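Local coordinates for acetate kinase (PDB 4H0O), which probably interconverts acetate and acetyl phosphate as a pyrophosphate-dependent acetate kinase of the ASKHA superfamily, at residues S108-E113 / T146-V151; I89-V94 / K142-T147; V16-V21 / K29-D34. All coordinates share one frame; numbering follows the deposited sequence.

Interaction 1: residues S108-E113 / T146-V151; sequences SAVIDE and TTRQYV
Ala109 and Val151 face each other as an antiparallel hydrogen-bonded pair, and the two bonds between them are unequal. Val151 N gives its hydrogen to Ala109 O at 2.8 Å, whereas the return bond from Ala109 N to Val151 O stretches to 3.2 Å. After the non-hydrogen-bonded pair of Val110 and Tyr150, Ile111 N donates to Gln149 O at 2.8 Å, almost straight at the hydrogen (171°). There the chains part, and one water fills in: it accepts from Gln149 N at 2.8 Å and donates to Ile111 O at 3.1 Å.

This is how a short strand can be added at the margin of a ribonuclease H-like sheet. Residues 109-110 form its outermost strand on this side, and strand 148-153 separates them from strand 93-98.

Ile111 carries its longer branch across the neighbouring backbone, because CG1 lies beside its own backbone N (chi1 -58°). Ile111 CG1 settles 4.0 Å from Val151 CG1, while Ile111 CD1 rests on the carbonyl carbon of Tyr150 and near Gln149 CB. On the face bearing Val110, the Arg148 chain bends at chi2 and chi3 until Arg148 NH2 comes within 3.5 Å of Val110 CG1; the two side chains cross at a slant, an apolar methyl against the guanidinium.

Helices 113-120 and 129-143 pack on Ile111, and Val115 of the former also meets Ala109 and Val151, while the other face, with Val110 and Tyr150, abuts helix 390-402. Polar ends are held further out: Tyr150 OH by Ile394 O, Ser108 OG by Ile153 N, and Gln149 by His96 and Ser140. The side chain of Val151 lies about 6 Å from that of Arg97, a predicted substrate-binding residue.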
loop_
_atom_site.group_PDB
_atom_site.type_symbol
_atom_site.label_atom_id
_atom_site.label_comp_id
_atom_site.label_asym_id
_atom_site.label_seq_id
_atom_site.Cartn_x
_atom_site.Cartn_y
_atom_site.Cartn_z
ATOM N N SER B 108 8.405 26.216 4.335
ATOM C CA SER B 108 9.823 26.532 4.416
ATOM C C SER B 108 9.917 27.935 5.008
ATOM O O SER B 108 8.948 28.691 4.957
ATOM C CB SER B 108 10.476 26.473 3.038
ATOM O OG SER B 108 10.522 25.143 2.559
ATOM N N ALA B 109 11.066 28.296 5.571
ATOM C CA ALA B 109 11.119 29.532 6.344
ATOM C C ALA B 109 12.417 30.313 6.238
ATOM O O ALA B 109 13.493 29.741 6.060
ATOM C CB ALA B 109 10.807 29.242 7.809
ATOM N N VAL B 110 12.294 31.631 6.356
ATOM C CA VAL B 110 13.436 32.491 6.614
ATOM C C VAL B 110 13.893 32.157 8.028
ATOM O O VAL B 110 13.062 31.926 8.908
ATOM C CB VAL B 110 13.036 33.974 6.523
ATOM C CG1 VAL B 110 14.189 34.877 6.938
ATOM C CG2 VAL B 110 12.570 34.311 5.111
ATOM N N ILE B 111 15.204 32.111 8.249
ATOM C CA ILE B 111 15.732 31.653 9.532
ATOM C C ILE B 111 15.838 32.767 10.575
ATOM O O ILE B 111 16.527 33.768 10.362
ATOM C CB ILE B 111 17.108 30.975 9.368
ATOM C CG1 ILE B 111 17.002 29.791 8.403
ATOM C CG2 ILE B 111 17.635 30.510 10.716
ATOM C CD1 ILE B 111 18.338 29.195 7.999
ATOM N N ASP B 112 15.146 32.580 11.698
ATOM C CA ASP B 112 15.274 33.463 12.857
ATOM C C ASP B 112 15.564 32.641 14.113
ATOM O O ASP B 112 15.954 31.476 14.019
ATOM C CB ASP B 112 14.019 34.327 13.045
ATOM C CG ASP B 112 12.734 33.511 13.061
ATOM O OD1 ASP B 112 12.768 32.323 13.448
ATOM O OD2 ASP B 112 11.677 34.065 12.691
ATOM N N GLU B 113 15.360 33.241 15.284
ATOM C CA GLU B 113 15.607 32.554 16.550
ATOM C C GLU B 113 14.574 31.455 16.815
ATOM O O GLU B 113 14.911 30.385 17.328
ATOM C CB GLU B 113 15.624 33.552 17.711
ATOM C CG GLU B 113 16.111 32.967 19.031
ATOM C CD GLU B 113 17.576 32.563 18.992
ATOM O OE1 GLU B 113 18.341 33.153 18.197
ATOM O OE2 GLU B 113 17.963 31.653 19.756
ATOM N N THR B 146 24.967 39.088 8.943
ATOM C CA THR B 146 24.241 40.190 8.318
ATOM C C THR B 146 23.686 39.756 6.962
ATOM O O THR B 146 23.473 40.582 6.071
ATOM C CB THR B 146 25.135 41.429 8.121
ATOM O OG1 THR B 146 25.981 41.239 6.980
ATOM C CG2 THR B 146 25.989 41.677 9.357
ATOM N N THR B 147 23.456 38.455 6.816
ATOM C CA THR B 147 22.987 37.894 5.554
ATOM C C THR B 147 21.711 37.086 5.750
ATOM O O THR B 147 21.664 36.180 6.584
ATOM C CB THR B 147 24.064 37.004 4.914
ATOM O OG1 THR B 147 25.241 37.784 4.677
ATOM C CG2 THR B 147 23.575 36.427 3.597
ATOM N N ARG B 148 20.678 37.427 4.984
ATOM C CA ARG B 148 19.406 36.716 5.046
ATOM C C ARG B 148 19.608 35.251 4.661
ATOM O O ARG B 148 20.253 34.947 3.653
ATOM C CB ARG B 148 18.390 37.371 4.108
ATOM C CG ARG B 148 18.271 38.881 4.275
ATOM C CD ARG B 148 17.616 39.245 5.596
ATOM N NE ARG B 148 16.168 39.060 5.556
ATOM C CZ ARG B 148 15.455 38.503 6.531
ATOM N NH1 ARG B 148 16.056 38.066 7.630
ATOM N NH2 ARG B 148 14.139 38.380 6.405
ATOM N N GLN B 149 19.079 34.345 5.477
ATOM C CA GLN B 149 19.211 32.916 5.209
ATOM C C GLN B 149 17.864 32.217 5.351
ATOM O O GLN B 149 17.009 32.648 6.133
ATOM C CB GLN B 149 20.264 32.282 6.130
ATOM C CG GLN B 149 21.609 33.009 6.108
ATOM C CD GLN B 149 22.751 32.191 6.680
ATOM O OE1 GLN B 149 22.740 30.959 6.634
ATOM N NE2 GLN B 149 23.755 32.879 7.218
ATOM N N TYR B 150 17.676 31.149 4.581
ATOM C CA TYR B 150 16.416 30.413 4.586
ATOM C C TYR B 150 16.647 28.910 4.593
ATOM O O TYR B 150 17.664 28.419 4.091
ATOM C CB TYR B 150 15.551 30.799 3.382
ATOM C CG TYR B 150 16.113 30.399 2.030
ATOM C CD1 TYR B 150 17.018 31.213 1.366
ATOM C CD2 TYR B 150 15.711 29.224 1.408
ATOM C CE1 TYR B 150 17.521 30.862 0.129
ATOM C CE2 TYR B 150 16.211 28.864 0.171
ATOM C CZ TYR B 150 17.114 29.687 -0.462
ATOM O OH TYR B 150 17.608 29.331 -1.693
ATOM N N VAL B 151 15.696 28.183 5.168
ATOM C CA VAL B 151 15.765 26.732 5.178
ATOM C C VAL B 151 14.607 26.142 4.374
ATOM O O VAL B 151 13.436 26.404 4.656
ATOM C CB VAL B 151 15.804 26.173 6.623
ATOM C CG1 VAL B 151 14.658 26.725 7.456
ATOM C CG2 VAL B 151 15.791 24.662 6.613
HETATM O O HOH W 1 17.920 35.039 7.957
#

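Interaction 2: residues I89-V94 / K142-T147; sequences ISIAFV and KELPTT
Leu144 O receives the backbone N-H of Thr147, with Thr147 N 3.3 Å away, and, weakly, the side-chain amide Gln149 NE2. The first of these bonds closes a type I beta turn from Leu144 to Thr147, and the turn directs both of its end residues at segment 89-94. What follows across the contact is apolar side-chain and backbone packing.

Thr147 provides the central wedge. Its methyl is the branch that enters: Thr147 CG2 sits anti to the backbone N, with OG1 beside that N (chi1 -59°), and it presses against the peptide of Ala92, 3.4 Å from Ala92 O. The same Thr147 CG2 lies 4.0 Å from Val94 CG2, the two side chains meeting at about a right angle. Thr147 OG1 takes the flank toward Ile91, where it stands 3.6 Å from Ile91 O.

The turn illustrates how a helical connection is brought back to a sheet: Leu144 is where the chain leaves helix 129-143, and a few residues later it becomes strand 148-153, which runs parallel to strand 93-98 in the ribonuclease H-like fold.

Leu144 supplies the second apolar group, and a single methyl does the touching. Leu144 CD1 reaches Val94 CG2 at 4.0 Å, again with the side chains at roughly a right angle, and Ile91 CD1 at 4.2 Å, so one branch of the leucine links the strand to the loop before it.

Helix 73-86 packs beside this cluster, with Leu84 on Ile91 and Ile81 on Leu144, and its Lys78 forms a salt bridge with Glu143 OE2. Phe93, whose side chain starts off away from the turn, meets the rings of Phe402 and Phe404 near the C terminus. Inside the sheet Val94 touches Phe19, and its backbone is hydrogen-bonded to Arg148 and Tyr150 of the adjoining strand.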
loop_
_atom_site.group_PDB
_atom_site.type_symbol
_atom_site.label_atom_id
_atom_site.label_comp_id
_atom_site.label_asym_id
_atom_site.label_seq_id
_atom_site.Cartn_x
_atom_site.Cartn_y
_atom_site.Cartn_z
ATOM N N ILE B 89 33.616 37.334 -3.701
ATOM C CA ILE B 89 32.259 36.906 -4.011
ATOM C C ILE B 89 31.373 37.294 -2.830
ATOM O O ILE B 89 31.360 36.609 -1.804
ATOM C CB ILE B 89 32.170 35.378 -4.234
ATOM C CG1 ILE B 89 33.214 34.911 -5.255
ATOM C CG2 ILE B 89 30.759 34.978 -4.653
ATOM C CD1 ILE B 89 33.083 35.553 -6.622
ATOM N N SER B 90 30.650 38.403 -2.962
ATOM C CA SER B 90 29.759 38.854 -1.892
ATOM C C SER B 90 28.444 38.076 -1.936
ATOM O O SER B 90 27.940 37.750 -3.015
ATOM C CB SER B 90 29.495 40.357 -1.990
ATOM O OG SER B 90 28.586 40.651 -3.031
ATOM N N ILE B 91 27.894 37.782 -0.760
ATOM C CA ILE B 91 26.746 36.888 -0.649
ATOM C C ILE B 91 25.549 37.572 0.010
ATOM O O ILE B 91 25.644 38.062 1.138
ATOM C CB ILE B 91 27.135 35.618 0.132
ATOM C CG1 ILE B 91 28.223 34.855 -0.629
ATOM C CG2 ILE B 91 25.921 34.730 0.374
ATOM C CD1 ILE B 91 28.968 33.857 0.209
ATOM N N ALA B 92 24.423 37.591 -0.699
ATOM C CA ALA B 92 23.213 38.255 -0.219
ATOM C C ALA B 92 22.246 37.287 0.456
ATOM O O ALA B 92 21.445 37.688 1.306
ATOM C CB ALA B 92 22.518 38.979 -1.362
ATOM N N PHE B 93 22.308 36.016 0.063
ATOM C CA PHE B 93 21.405 35.002 0.606
ATOM C C PHE B 93 22.070 33.628 0.742
ATOM O O PHE B 93 22.910 33.248 -0.079
ATOM C CB PHE B 93 20.150 34.883 -0.266
ATOM C CG PHE B 93 19.341 36.152 -0.353
ATOM C CD1 PHE B 93 18.461 36.499 0.661
ATOM C CD2 PHE B 93 19.453 36.989 -1.453
ATOM C CE1 PHE B 93 17.710 37.661 0.583
ATOM C CE2 PHE B 93 18.704 38.154 -1.538
ATOM C CZ PHE B 93 17.832 38.489 -0.519
ATOM N N VAL B 94 21.692 32.889 1.782
ATOM C CA VAL B 94 22.161 31.516 1.952
ATOM C C VAL B 94 20.965 30.572 2.028
ATOM O O VAL B 94 20.052 30.775 2.835
ATOM C CB VAL B 94 23.038 31.348 3.213
ATOM C CG1 VAL B 94 23.707 29.983 3.217
ATOM C CG2 VAL B 94 24.094 32.431 3.274
ATOM N N LYS B 142 26.523 32.376 11.846
ATOM C CA LYS B 142 27.550 33.048 12.636
ATOM C C LYS B 142 28.582 33.765 11.769
ATOM O O LYS B 142 28.979 34.892 12.070
ATOM C CB LYS B 142 28.252 32.052 13.563
ATOM C CG LYS B 142 29.216 32.712 14.535
ATOM C CD LYS B 142 30.140 31.704 15.198
ATOM C CE LYS B 142 31.135 32.405 16.114
ATOM N NZ LYS B 142 32.176 31.473 16.629
ATOM N N GLU B 143 29.015 33.109 10.698
ATOM C CA GLU B 143 30.026 33.672 9.808
ATOM C C GLU B 143 29.436 34.717 8.866
ATOM O O GLU B 143 30.147 35.604 8.394
ATOM C CB GLU B 143 30.720 32.566 9.009
ATOM C CG GLU B 143 31.494 31.577 9.868
ATOM C CD GLU B 143 32.622 32.235 10.639
ATOM O OE1 GLU B 143 33.384 33.019 10.034
ATOM O OE2 GLU B 143 32.748 31.968 11.853
ATOM N N LEU B 144 28.138 34.606 8.593
ATOM C CA LEU B 144 27.431 35.600 7.785
ATOM C C LEU B 144 26.181 36.116 8.511
ATOM O O LEU B 144 25.058 35.881 8.064
ATOM C CB LEU B 144 27.058 35.017 6.417
ATOM C CG LEU B 144 28.225 34.534 5.552
ATOM C CD1 LEU B 144 27.750 33.844 4.275
ATOM C CD2 LEU B 144 29.131 35.697 5.208
ATOM N N PRO B 145 26.376 36.832 9.633
ATOM C CA PRO B 145 25.244 37.215 10.485
ATOM C C PRO B 145 24.464 38.427 9.980
ATOM O O PRO B 145 23.415 38.744 10.544
ATOM C CB PRO B 145 25.913 37.529 11.825
ATOM C CG PRO B 145 27.266 38.027 11.445
ATOM C CD PRO B 145 27.662 37.302 10.182
ATOM N N THR B 146 24.967 39.088 8.943
ATOM C CA THR B 146 24.241 40.190 8.318
ATOM C C THR B 146 23.686 39.756 6.962
ATOM O O THR B 146 23.473 40.582 6.071
ATOM C CB THR B 146 25.135 41.429 8.121
ATOM O OG1 THR B 146 25.981 41.239 6.980
ATOM C CG2 THR B 146 25.989 41.677 9.357
ATOM N N THR B 147 23.456 38.455 6.816
ATOM C CA THR B 147 22.987 37.894 5.554
ATOM C C THR B 147 21.711 37.086 5.750
ATOM O O THR B 147 21.664 36.180 6.584
ATOM C CB THR B 147 24.064 37.004 4.914
ATOM O OG1 THR B 147 25.241 37.784 4.677
ATOM C CG2 THR B 147 23.575 36.427 3.597
#

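Interaction 3: residues V16-V21 / K29-D34; sequences VLIFNV and KVFCSD
Strand 16-21 and the 29-31 part of strand 26-31 run antiparallel, the axes of these pieces 4.8 Å apart at closest approach, and are joined by four backbone hydrogen bonds, two in the Val16-Phe31 pair and two in the Ile18-Lys29 pair. The two strands are the arms of the beta hairpin that opens this ribonuclease H-like domain; in ASKHA kinases the turn between these first two strands is characteristically a phosphate-binding element. Ile18 N to Lys29 O is the shortest of the bonds at 2.8 Å, and it is practically straight at the hydrogen (179°).

Side chains alternate between two faces. On one, Leu17 CD1 leans across to Val30 CG2 at 3.9 Å, while Leu17 CG lies over one face of the Phe19 ring, 4.0 Å above its plane and displaced toward the rim. Helix 129-143 packs against Phe19 on this side.

The opposite face bears Val16, Ile18, Lys29 and Phe31 and is covered by helix 390-402, with Leu395 against both Ile18 and Phe31. Further along, Asn20, a predicted magnesium ligand, donates from ND2 to Glu391 OE2 and more weakly to Glu390 OE2. Between the strands the tight spot is a methyl against a ring edge: Ile18 turns at chi2 (88°) and brings its CD1 near the plane of the Phe31 ring, 3.4 Å from Phe31 CD2.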
loop_
_atom_site.group_PDB
_atom_site.type_symbol
_atom_site.label_atom_id
_atom_site.label_comp_id
_atom_site.label_asym_id
_atom_site.label_seq_id
_atom_site.Cartn_x
_atom_site.Cartn_y
_atom_site.Cartn_z
ATOM N N VAL B 16 23.596 34.077 -4.460
ATOM C CA VAL B 16 22.972 33.191 -3.483
ATOM C C VAL B 16 23.843 31.963 -3.264
ATOM O O VAL B 16 24.183 31.256 -4.216
ATOM C CB VAL B 16 21.561 32.744 -3.922
ATOM C CG1 VAL B 16 20.925 31.863 -2.858
ATOM C CG2 VAL B 16 20.682 33.949 -4.191
ATOM N N LEU B 17 24.213 31.723 -2.010
ATOM C CA LEU B 17 25.009 30.556 -1.651
ATOM C C LEU B 17 24.093 29.394 -1.263
ATOM O O LEU B 17 23.295 29.514 -0.332
ATOM C CB LEU B 17 25.946 30.901 -0.490
ATOM C CG LEU B 17 26.774 29.767 0.121
ATOM C CD1 LEU B 17 27.698 29.159 -0.917
ATOM C CD2 LEU B 17 27.572 30.260 1.321
ATOM N N ILE B 18 24.192 28.278 -1.981
ATOM C CA ILE B 18 23.427 27.080 -1.629
ATOM C C ILE B 18 24.346 25.985 -1.091
ATOM O O ILE B 18 25.312 25.595 -1.751
ATOM C CB ILE B 18 22.610 26.527 -2.826
ATOM C CG1 ILE B 18 21.338 27.349 -3.040
ATOM C CG2 ILE B 18 22.223 25.072 -2.599
ATOM C CD1 ILE B 18 21.530 28.522 -3.942
ATOM N N PHE B 19 24.048 25.497 0.109
ATOM C CA PHE B 19 24.806 24.391 0.683
ATOM C C PHE B 19 24.108 23.058 0.437
ATOM O O PHE B 19 22.915 22.910 0.708
ATOM C CB PHE B 19 25.014 24.597 2.184
ATOM C CG PHE B 19 26.131 25.546 2.520
ATOM C CD1 PHE B 19 27.436 25.255 2.152
ATOM C CD2 PHE B 19 25.880 26.714 3.225
ATOM C CE1 PHE B 19 28.469 26.123 2.465
ATOM C CE2 PHE B 19 26.908 27.582 3.547
ATOM C CZ PHE B 19 28.204 27.287 3.165
ATOM N N ASN B 20 24.858 22.090 -0.080
ATOM C CA ASN B 20 24.342 20.742 -0.268
ATOM C C ASN B 20 25.122 19.760 0.606
ATOM O O ASN B 20 26.243 19.371 0.271
ATOM C CB ASN B 20 24.430 20.339 -1.740
ATOM C CG ASN B 20 23.628 19.089 -2.056
ATOM O OD1 ASN B 20 23.131 18.408 -1.157
ATOM N ND2 ASN B 20 23.507 18.777 -3.343
ATOM N N VAL B 21 24.534 19.379 1.738
ATOM C CA VAL B 21 25.189 18.456 2.662
ATOM C C VAL B 21 25.196 17.040 2.093
ATOM O O VAL B 21 24.139 16.467 1.815
ATOM C CB VAL B 21 24.510 18.448 4.048
ATOM C CG1 VAL B 21 25.209 17.473 4.972
ATOM C CG2 VAL B 21 24.529 19.837 4.660
ATOM N N LYS B 29 27.098 25.755 -4.255
ATOM C CA LYS B 29 27.042 26.512 -5.494
ATOM C C LYS B 29 26.644 27.949 -5.185
ATOM O O LYS B 29 25.945 28.208 -4.202
ATOM C CB LYS B 29 26.041 25.887 -6.470
ATOM C CG LYS B 29 26.467 24.546 -7.052
ATOM C CD LYS B 29 25.510 24.102 -8.154
ATOM C CE LYS B 29 25.851 22.714 -8.679
ATOM N NZ LYS B 29 27.170 22.679 -9.372
ATOM N N VAL B 30 27.104 28.882 -6.013
ATOM C CA VAL B 30 26.666 30.268 -5.910
ATOM C C VAL B 30 25.962 30.664 -7.203
ATOM O O VAL B 30 26.476 30.417 -8.297
ATOM C CB VAL B 30 27.839 31.234 -5.632
ATOM C CG1 VAL B 30 27.327 32.663 -5.491
ATOM C CG2 VAL B 30 28.578 30.819 -4.373
ATOM N N PHE B 31 24.780 31.261 -7.076
ATOM C CA PHE B 31 24.012 31.661 -8.249
ATOM C C PHE B 31 23.918 33.176 -8.399
ATOM O O PHE B 31 23.744 33.903 -7.417
ATOM C CB PHE B 31 22.599 31.069 -8.204
ATOM C CG PHE B 31 22.560 29.573 -8.332
ATOM C CD1 PHE B 31 22.491 28.970 -9.579
ATOM C CD2 PHE B 31 22.578 28.768 -7.204
ATOM C CE1 PHE B 31 22.447 27.590 -9.696
ATOM C CE2 PHE B 31 22.535 27.390 -7.313
ATOM C CZ PHE B 31 22.471 26.800 -8.560
ATOM N N CYS B 32 24.037 33.640 -9.640
ATOM C CA CYS B 32 23.739 35.024 -9.984
ATOM C C CYS B 32 22.886 35.018 -11.247
ATOM O O CYS B 32 23.373 34.674 -12.328
ATOM C CB CYS B 32 25.021 35.825 -10.208
ATOM S SG CYS B 32 24.759 37.609 -10.345
ATOM N N SER B 33 21.615 35.389 -11.099
ATOM C CA SER B 33 20.634 35.302 -12.185
ATOM C C SER B 33 20.587 33.915 -12.822
ATOM O O SER B 33 20.918 33.754 -13.998
ATOM C CB SER B 33 20.885 36.370 -13.256
ATOM O OG SER B 33 20.361 37.622 -12.854
ATOM N N ASP B 34 20.188 32.922 -12.030
ATOM C CA ASP B 34 20.006 31.547 -12.501
ATOM C C ASP B 34 21.259 30.888 -13.093
ATOM O O ASP B 34 21.162 29.842 -13.735
ATOM C CB ASP B 34 18.847 31.464 -13.504
ATOM C CG ASP B 34 17.520 31.894 -12.904
ATOM O OD1 ASP B 34 17.328 31.708 -11.685
ATOM O OD2 ASP B 34 16.668 32.415 -13.656
#

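Read from the N terminus, interaction 3 closes first, folding strands 16-21 and 26-31 into a local hairpin before the other two contacts open. Interaction 2 then opens at 89-94 and interaction 1 at 108-113; they close in the same order, at 142-147 and 146-151, so their loops cross instead of nesting, and the closing segments have Thr146 and Thr147 in common. Strand 93-98 is the common neighbour: Phe93 O probably accepts from Leu17 N of the hairpin, 2.8 Å away, while Val94 pairs on its other side with strand 148-153. Interactions 3 and 1 pair strands of one sheet, at the hairpin and at edge strand 109-110, while interaction 2 packs the turn after helix 129-143 against strand 93-98 between them.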